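Side-chain contacts in Moesin/ezrin/radixin homolog 2 (Drosophila melanogaster, PDB 7EDR), which is the fly merlin, a FERM-domain protein that probably links membrane proteins to the cortical cytoskeleton and to growth-control signalling: residues L262-A265 / K266-N269; H291-Y294 / M295-K299; Y164-T167 / P168-E172. All blocks are in the same frame, centred on the assembly; numbering follows the deposited sequence.

Contact 3 comes first along the chain, in the FERM central domain, where the loop after helix 158-161 runs into helix 168-179. Contacts 1 and 2 follow in the C-terminal PH-like domain: residues 262-269 join strands 257-262 and 270-273, and residues 291-299 form the end of helix 277-297 and the residues just after it. Their centres lie about 22 Å apart, with nearest atoms about 7 Å from each other. Contact 3 sits on the opposite side of the chain's centre, its centre about 54 Å from contact 1 and about 44 Å from contact 2. A hairpin loop, a helix end and a capped helix start in two FERM lobes thus all lie where other proteins' chains pack.

Contact 1. Residues L262-A265 / K266-N269; sequences LVDA and KVSN
A type I beta turn from Asp264 to Val267, reinforced by an Asx turn at Asp264, carries the chain round the loop between the antiparallel strands 257-262 and 270-273. Val267 N closes the beta turn by bonding to Asp264 O at 3.1 Å. The same aspartate also grips the turn with its side chain: with CG opposite the backbone N and beside the carbonyl carbon (chi1 -165°), the carboxylate follows the chain, and OD1 accepts from Lys266 N at 3.0 Å. That donor approaches the anti side of OD1, 27° out of the carboxylate plane. Lys266 CB lies beside OD1, while the extended chain beyond it carries NZ to 5.7 Å from Asp264 OD1, too far for a contact between the charged atoms.

The two methyl branches of Val267 serve different neighbours. CG2 packs crosswise against Asp264 CB at 3.8 Å, and CG1 meets Leu262 CD1 at 3.7 Å, so that one valine joins the turn to the end of the preceding strand. At the base of the loop a water accepts from Leu262 N and donates to Val267 O (2.6 Å) and Asn269 OD1 (2.8 Å), bridging the two limbs. Asn269 also touches Thr259 and Arg261 of the strand. The whole forms a beta hairpin of the PH-like domain, its loop built round a type I turn with an Asx turn at its first residue.

Contact 2. Residues H291-Y294 / M295-K299; sequences HDLY and MRRRK
Tyr294 places its CG opposite the backbone N (chi1 -176°), while Arg298, one helical turn on, keeps CG beside its own backbone N and then runs extended to NE; a turn at chi4 (74°) then swings the guanidinium over the ring. The guanidinium rests flat on the phenol ring, the two planes nearly parallel. Arg298 CZ sits 3.6 Å from the centroid of the Tyr294 ring, over the face, which makes this both a stack and a cation-pi contact. In addition, Arg298 NH1 donates to Tyr294 O at 2.9 Å with an N-H...O angle of 157°. Because that oxygen lies in the guanidinium plane, one arginine uses its edge for the backbone and its face for the ring of the same residue.

Backbone bonds such as Arg297 N to Leu293 O, 2.7 Å, hold the last turn of helix 277-297. Arg297 then folds back at chi3, setting its guanidinium with one face above Leu293 O and bringing NH2 to 3.7 Å from Leu293 CB. On another side of the helix Met295 bends at chi2 and its CE meets His291 NE2 at 3.6 Å.

Outside these residues, Arg297 and Arg298 both form salt bridges with Glu90, and Arg297 a further one with Glu95. Arg296 reaches Thr302 O and an acidic side chain of another protein's chain. The carboxylates probably offset the positive charge gathered at this helix end, and the flat stack, the bond to Tyr294 O and the salt bridge from the same NH1 to Glu90 should together restrict rotation of the Arg298 guanidinium.

Contact 3. Residues Y164-T167 / P168-E172; sequences YQMT and PEMWE
The Trp171 indole carries the methyl of Met166 on one face, and at its edge, near its plane, lie Tyr164 CD1 and a water. Met166 CE stands 3.5 Å from the centroid of the six-membered ring, close to the ring normal, in a CH-pi contact. Met166 SD follows over the same ring at 4.1 Å from that centroid, a Met-aromatic contact; a bend at chi3 (48°) folds the methyl in over the indole. Tyr164 and Trp171 form an offset edge-to-face pair, planes at 88°, in which the indole edge is directed to the phenol face and Trp171 CZ2 comes to 3.7 Å from Tyr164 CD1. Trp171 NE1 donates to that water at 2.7 Å, which also lies within bonding distance of Met166 O.

Thr167 is the N-cap of helix 168-179 in the FERM central domain, and with Met170 it makes a capping box. Thr167 OG1, lying between its backbone N and carbonyl carbon (chi1 70°), accepts from Met170 N at 3.2 Å. In return Thr167 N points almost straight at Met170 SD, 3.6 Å away, a weak bond. Trp171 N opens the helical bonding with a bond to Thr167 O at 3.2 Å, and Met170 CE packs on Met166 CG at 3.9 Å. Trp171 also touches Val126 of helix 122-137 and Val160 of helix 158-161, whereas Gln165 makes backbone hydrogen bonds with the chain of another protein.

Contact 1. Residues L262-A265 / K266-N269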
loop_
_atom_site.group_PDB
_atom_site.type_symbol
_atom_site.label_atom_id
_atom_site.label_comp_id
_atom_site.label_asym_id
_atom_site.label_seq_id
_atom_site.Cartn_x
_atom_site.Cartn_y
_atom_site.Cartn_z
ATOM N N LEU C 262 6.623 -28.160 -10.246
ATOM C CA LEU C 262 6.230 -27.465 -9.033
ATOM C C LEU C 262 7.437 -26.808 -8.379
ATOM O O LEU C 262 8.583 -27.207 -8.593
ATOM C CB LEU C 262 5.564 -28.434 -8.060
ATOM C CG LEU C 262 4.364 -29.181 -8.633
ATOM C CD1 LEU C 262 3.876 -30.131 -7.601
ATOM C CD2 LEU C 262 3.252 -28.220 -8.983
ATOM N N VAL C 263 7.152 -25.785 -7.570
ATOM C CA VAL C 263 8.207 -25.042 -6.881
ATOM C C VAL C 263 9.011 -25.963 -5.976
ATOM O O VAL C 263 10.240 -25.892 -5.925
ATOM C CB VAL C 263 7.603 -23.871 -6.088
ATOM C CG1 VAL C 263 8.625 -23.287 -5.115
ATOM C CG2 VAL C 263 7.082 -22.807 -7.046
ATOM N N ASP C 264 8.327 -26.814 -5.226
ATOM C CA ASP C 264 8.990 -27.769 -4.348
ATOM C C ASP C 264 9.823 -28.739 -5.179
ATOM O O ASP C 264 9.274 -29.631 -5.837
ATOM C CB ASP C 264 7.948 -28.525 -3.529
ATOM C CG ASP C 264 8.535 -29.261 -2.342
ATOM O OD1 ASP C 264 9.695 -29.733 -2.414
ATOM O OD2 ASP C 264 7.804 -29.382 -1.332
ATOM N N ALA C 265 11.149 -28.576 -5.151
ATOM C CA ALA C 265 12.031 -29.415 -5.954
ATOM C C ALA C 265 11.920 -30.896 -5.605
ATOM O O ALA C 265 12.281 -31.741 -6.430
ATOM C CB ALA C 265 13.476 -28.954 -5.792
ATOM N N LYS C 266 11.413 -31.229 -4.413
ATOM C CA LYS C 266 11.279 -32.623 -3.995
ATOM C C LYS C 266 10.139 -33.350 -4.698
ATOM O O LYS C 266 10.205 -34.572 -4.855
ATOM C CB LYS C 266 11.074 -32.691 -2.481
ATOM C CG LYS C 266 12.353 -32.484 -1.720
ATOM C CD LYS C 266 12.129 -31.855 -0.378
ATOM C CE LYS C 266 13.305 -32.206 0.508
ATOM N NZ LYS C 266 13.545 -31.166 1.527
ATOM N N VAL C 267 9.090 -32.637 -5.098
ATOM C CA VAL C 267 7.946 -33.241 -5.768
ATOM C C VAL C 267 8.250 -33.402 -7.252
ATOM O O VAL C 267 8.815 -32.504 -7.895
ATOM C CB VAL C 267 6.686 -32.388 -5.542
ATOM C CG1 VAL C 267 5.442 -33.109 -6.068
ATOM C CG2 VAL C 267 6.560 -32.021 -4.069
ATOM N N SER C 268 7.883 -34.552 -7.806
ATOM C CA SER C 268 8.178 -34.787 -9.208
ATOM C C SER C 268 7.153 -34.075 -10.092
ATOM O O SER C 268 6.052 -33.712 -9.654
ATOM C CB SER C 268 8.209 -36.291 -9.517
ATOM O OG SER C 268 6.908 -36.860 -9.485
ATOM N N ASN C 269 7.546 -33.864 -11.345
ATOM C CA ASN C 269 6.663 -33.258 -12.331
ATOM C C ASN C 269 5.424 -34.123 -12.532
ATOM O O ASN C 269 5.421 -35.329 -12.263
ATOM C CB ASN C 269 7.386 -33.088 -13.670
ATOM C CG ASN C 269 8.657 -32.274 -13.552
ATOM O OD1 ASN C 269 9.012 -31.794 -12.465
ATOM N ND2 ASN C 269 9.351 -32.100 -14.677
HETATM O O HOH W 1 8.223 -30.903 -9.887
#

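Contact 2. Residues H291-Y294 / M295-K299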
loop_
_atom_site.group_PDB
_atom_site.type_symbol
_atom_site.label_atom_id
_atom_site.label_comp_id
_atom_site.label_asym_id
_atom_site.label_seq_id
_atom_site.Cartn_x
_atom_site.Cartn_y
_atom_site.Cartn_z
ATOM N N HIS C 291 -1.071 -16.227 -13.796
ATOM C CA HIS C 291 0.015 -16.181 -12.822
ATOM C C HIS C 291 0.561 -14.765 -12.646
ATOM O O HIS C 291 0.811 -14.335 -11.506
ATOM C CB HIS C 291 1.135 -17.130 -13.225
ATOM C CG HIS C 291 2.269 -17.126 -12.258
ATOM N ND1 HIS C 291 3.253 -16.162 -12.271
ATOM C CD2 HIS C 291 2.543 -17.935 -11.207
ATOM C CE1 HIS C 291 4.095 -16.388 -11.280
ATOM N NE2 HIS C 291 3.687 -17.460 -10.619
ATOM N N ASP C 292 0.751 -14.026 -13.757
ATOM C CA ASP C 292 1.166 -12.626 -13.671
ATOM C C ASP C 292 0.258 -11.835 -12.742
ATOM O O ASP C 292 0.733 -11.093 -11.876
ATOM C CB ASP C 292 1.156 -11.952 -15.047
ATOM C CG ASP C 292 2.308 -12.382 -15.951
ATOM O OD1 ASP C 292 3.360 -12.851 -15.456
ATOM O OD2 ASP C 292 2.152 -12.222 -17.186
ATOM N N LEU C 293 -1.061 -11.955 -12.932
ATOM C CA LEU C 293 -1.970 -11.132 -12.143
ATOM C C LEU C 293 -2.046 -11.630 -10.721
ATOM O O LEU C 293 -2.269 -10.834 -9.806
ATOM C CB LEU C 293 -3.374 -11.100 -12.747
ATOM C CG LEU C 293 -3.435 -10.358 -14.070
ATOM C CD1 LEU C 293 -4.770 -10.525 -14.734
ATOM C CD2 LEU C 293 -3.171 -8.904 -13.814
ATOM N N TYR C 294 -1.870 -12.942 -10.527
ATOM C CA TYR C 294 -1.868 -13.499 -9.181
ATOM C C TYR C 294 -0.827 -12.801 -8.304
ATOM O O TYR C 294 -1.119 -12.414 -7.164
ATOM C CB TYR C 294 -1.616 -15.013 -9.250
ATOM C CG TYR C 294 -1.700 -15.712 -7.915
ATOM C CD1 TYR C 294 -0.579 -15.830 -7.089
ATOM C CD2 TYR C 294 -2.914 -16.242 -7.465
ATOM C CE1 TYR C 294 -0.658 -16.466 -5.850
ATOM C CE2 TYR C 294 -3.009 -16.878 -6.233
ATOM C CZ TYR C 294 -1.881 -16.990 -5.425
ATOM O OH TYR C 294 -1.991 -17.627 -4.200
ATOM N N MET C 295 0.390 -12.617 -8.830
ATOM C CA MET C 295 1.437 -11.926 -8.085
ATOM C C MET C 295 1.201 -10.420 -8.033
ATOM O O MET C 295 1.442 -9.798 -6.996
ATOM C CB MET C 295 2.802 -12.217 -8.698
ATOM C CG MET C 295 3.197 -13.678 -8.670
ATOM S SD MET C 295 3.363 -14.307 -6.983
ATOM C CE MET C 295 4.088 -15.907 -7.367
ATOM N N ARG C 296 0.752 -9.821 -9.143
ATOM C CA ARG C 296 0.532 -8.377 -9.174
ATOM C C ARG C 296 -0.589 -7.969 -8.222
ATOM O O ARG C 296 -0.491 -6.948 -7.534
ATOM C CB ARG C 296 0.216 -7.923 -10.603
ATOM C CG ARG C 296 1.412 -7.957 -11.548
ATOM C CD ARG C 296 0.997 -7.563 -12.940
ATOM N NE ARG C 296 0.394 -6.222 -12.951
ATOM C CZ ARG C 296 -0.050 -5.606 -14.045
ATOM N NH1 ARG C 296 0.036 -6.207 -15.220
ATOM N NH2 ARG C 296 -0.584 -4.392 -13.953
ATOM N N ARG C 297 -1.659 -8.758 -8.178
ATOM C CA ARG C 297 -2.753 -8.534 -7.239
ATOM C C ARG C 297 -2.242 -8.410 -5.802
ATOM O O ARG C 297 -2.772 -7.624 -5.003
ATOM C CB ARG C 297 -3.745 -9.703 -7.389
ATOM C CG ARG C 297 -4.953 -9.733 -6.521
ATOM C CD ARG C 297 -5.873 -10.873 -6.998
ATOM N NE ARG C 297 -6.256 -10.652 -8.385
ATOM C CZ ARG C 297 -6.016 -11.475 -9.402
ATOM N NH1 ARG C 297 -5.412 -12.643 -9.219
ATOM N NH2 ARG C 297 -6.408 -11.120 -10.623
ATOM N N ARG C 298 -1.211 -9.177 -5.452
ATOM C CA ARG C 298 -0.661 -9.169 -4.098
ATOM C C ARG C 298 0.394 -8.091 -3.871
ATOM O O ARG C 298 0.917 -7.988 -2.758
ATOM C CB ARG C 298 -0.101 -10.554 -3.763
ATOM C CG ARG C 298 -1.194 -11.553 -3.868
ATOM C CD ARG C 298 -0.804 -12.993 -3.873
ATOM N NE ARG C 298 -1.955 -13.779 -3.432
ATOM C CZ ARG C 298 -3.040 -14.014 -4.172
ATOM N NH1 ARG C 298 -3.134 -13.537 -5.417
ATOM N NH2 ARG C 298 -4.045 -14.735 -3.672
ATOM N N LYS C 299 0.702 -7.284 -4.886
ATOM C CA LYS C 299 1.543 -6.094 -4.753
ATOM C C LYS C 299 0.722 -4.934 -5.314
ATOM O O LYS C 299 0.960 -4.470 -6.439
ATOM C CB LYS C 299 2.882 -6.288 -5.476
ATOM C CG LYS C 299 3.892 -5.139 -5.364
ATOM C CD LYS C 299 4.605 -5.122 -4.023
ATOM C CE LYS C 299 5.763 -4.121 -4.039
ATOM N NZ LYS C 299 6.398 -3.990 -2.708
#

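Contact 3. Residues Y164-T167 / P168-E172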
loop_
_atom_site.group_PDB
_atom_site.type_symbol
_atom_site.label_atom_id
_atom_site.label_comp_id
_atom_site.label_asym_id
_atom_site.label_seq_id
_atom_site.Cartn_x
_atom_site.Cartn_y
_atom_site.Cartn_z
ATOM N N TYR C 164 -38.935 -26.673 -13.981
ATOM C CA TYR C 164 -40.073 -26.476 -13.097
ATOM C C TYR C 164 -41.364 -26.371 -13.891
ATOM O O TYR C 164 -41.386 -25.847 -15.010
ATOM C CB TYR C 164 -39.910 -25.223 -12.236
ATOM C CG TYR C 164 -38.817 -25.354 -11.214
ATOM C CD1 TYR C 164 -37.481 -25.107 -11.553
ATOM C CD2 TYR C 164 -39.110 -25.731 -9.905
ATOM C CE1 TYR C 164 -36.468 -25.233 -10.612
ATOM C CE2 TYR C 164 -38.103 -25.851 -8.952
ATOM C CZ TYR C 164 -36.788 -25.599 -9.314
ATOM O OH TYR C 164 -35.807 -25.730 -8.370
ATOM N N GLN C 165 -42.441 -26.877 -13.277
ATOM C CA GLN C 165 -43.805 -26.749 -13.788
ATOM C C GLN C 165 -44.355 -25.402 -13.350
ATOM O O GLN C 165 -45.114 -25.284 -12.384
ATOM C CB GLN C 165 -44.680 -27.881 -13.271
ATOM C CG GLN C 165 -44.822 -29.018 -14.226
ATOM C CD GLN C 165 -45.953 -28.793 -15.179
ATOM O OE1 GLN C 165 -45.737 -28.452 -16.348
ATOM N NE2 GLN C 165 -47.182 -28.989 -14.692
ATOM N N MET C 166 -43.954 -24.362 -14.075
ATOM C CA MET C 166 -44.349 -23.001 -13.747
ATOM C C MET C 166 -44.459 -22.222 -15.046
ATOM O O MET C 166 -43.782 -22.535 -16.027
ATOM C CB MET C 166 -43.350 -22.328 -12.801
ATOM C CG MET C 166 -43.317 -22.895 -11.396
ATOM S SD MET C 166 -41.846 -22.351 -10.472
ATOM C CE MET C 166 -41.911 -20.594 -10.827
ATOM N N THR C 167 -45.345 -21.245 -15.061
ATOM C CA THR C 167 -45.484 -20.417 -16.242
ATOM C C THR C 167 -44.498 -19.269 -16.163
ATOM O O THR C 167 -44.019 -18.929 -15.077
ATOM C CB THR C 167 -46.911 -19.859 -16.349
ATOM O OG1 THR C 167 -47.119 -18.876 -15.322
ATOM C CG2 THR C 167 -47.942 -20.969 -16.209
ATOM N N PRO C 168 -44.171 -18.653 -17.299
ATOM C CA PRO C 168 -43.355 -17.431 -17.260
ATOM C C PRO C 168 -43.884 -16.373 -16.304
ATOM O O PRO C 168 -43.083 -15.685 -15.653
ATOM C CB PRO C 168 -43.393 -16.951 -18.715
ATOM C CG PRO C 168 -43.538 -18.214 -19.501
ATOM C CD PRO C 168 -44.433 -19.102 -18.680
ATOM N N GLU C 169 -45.207 -16.236 -16.172
ATOM C CA GLU C 169 -45.749 -15.188 -15.311
ATOM C C GLU C 169 -45.516 -15.502 -13.847
ATOM O O GLU C 169 -45.392 -14.583 -13.024
ATOM C CB GLU C 169 -47.244 -15.002 -15.569
ATOM C CG GLU C 169 -47.569 -14.459 -16.960
ATOM C CD GLU C 169 -47.436 -15.498 -18.104
ATOM O OE1 GLU C 169 -47.271 -16.728 -17.864
ATOM O OE2 GLU C 169 -47.505 -15.059 -19.271
ATOM N N MET C 170 -45.476 -16.794 -13.504
ATOM C CA MET C 170 -45.199 -17.182 -12.130
ATOM C C MET C 170 -43.754 -16.877 -11.769
ATOM O O MET C 170 -43.468 -16.418 -10.654
ATOM C CB MET C 170 -45.505 -18.669 -11.930
ATOM C CG MET C 170 -46.976 -18.984 -11.769
ATOM S SD MET C 170 -47.399 -20.707 -12.125
ATOM C CE MET C 170 -46.846 -21.543 -10.623
ATOM N N TRP C 171 -42.828 -17.130 -12.703
ATOM C CA TRP C 171 -41.441 -16.714 -12.495
ATOM C C TRP C 171 -41.335 -15.193 -12.380
ATOM O O TRP C 171 -40.723 -14.666 -11.442
ATOM C CB TRP C 171 -40.561 -17.218 -13.636
ATOM C CG TRP C 171 -40.228 -18.687 -13.637
ATOM C CD1 TRP C 171 -40.625 -19.610 -14.554
ATOM C CD2 TRP C 171 -39.388 -19.389 -12.700
ATOM N NE1 TRP C 171 -40.104 -20.847 -14.243
ATOM C CE2 TRP C 171 -39.339 -20.739 -13.112
ATOM C CE3 TRP C 171 -38.681 -19.009 -11.555
ATOM C CZ2 TRP C 171 -38.607 -21.713 -12.422
ATOM C CZ3 TRP C 171 -37.951 -19.992 -10.857
ATOM C CH2 TRP C 171 -37.929 -21.322 -11.294
ATOM N N GLU C 172 -41.945 -14.469 -13.325
ATOM C CA GLU C 172 -41.875 -13.010 -13.314
ATOM C C GLU C 172 -42.367 -12.431 -11.991
ATOM O O GLU C 172 -41.778 -11.478 -11.470
ATOM C CB GLU C 172 -42.667 -12.444 -14.494
ATOM C CG GLU C 172 -42.041 -12.777 -15.854
ATOM C CD GLU C 172 -43.036 -12.802 -17.014
ATOM O OE1 GLU C 172 -42.707 -13.436 -18.047
ATOM O OE2 GLU C 172 -44.128 -12.185 -16.905
HETATM O O HOH W 2 -40.879 -22.658 -16.132
#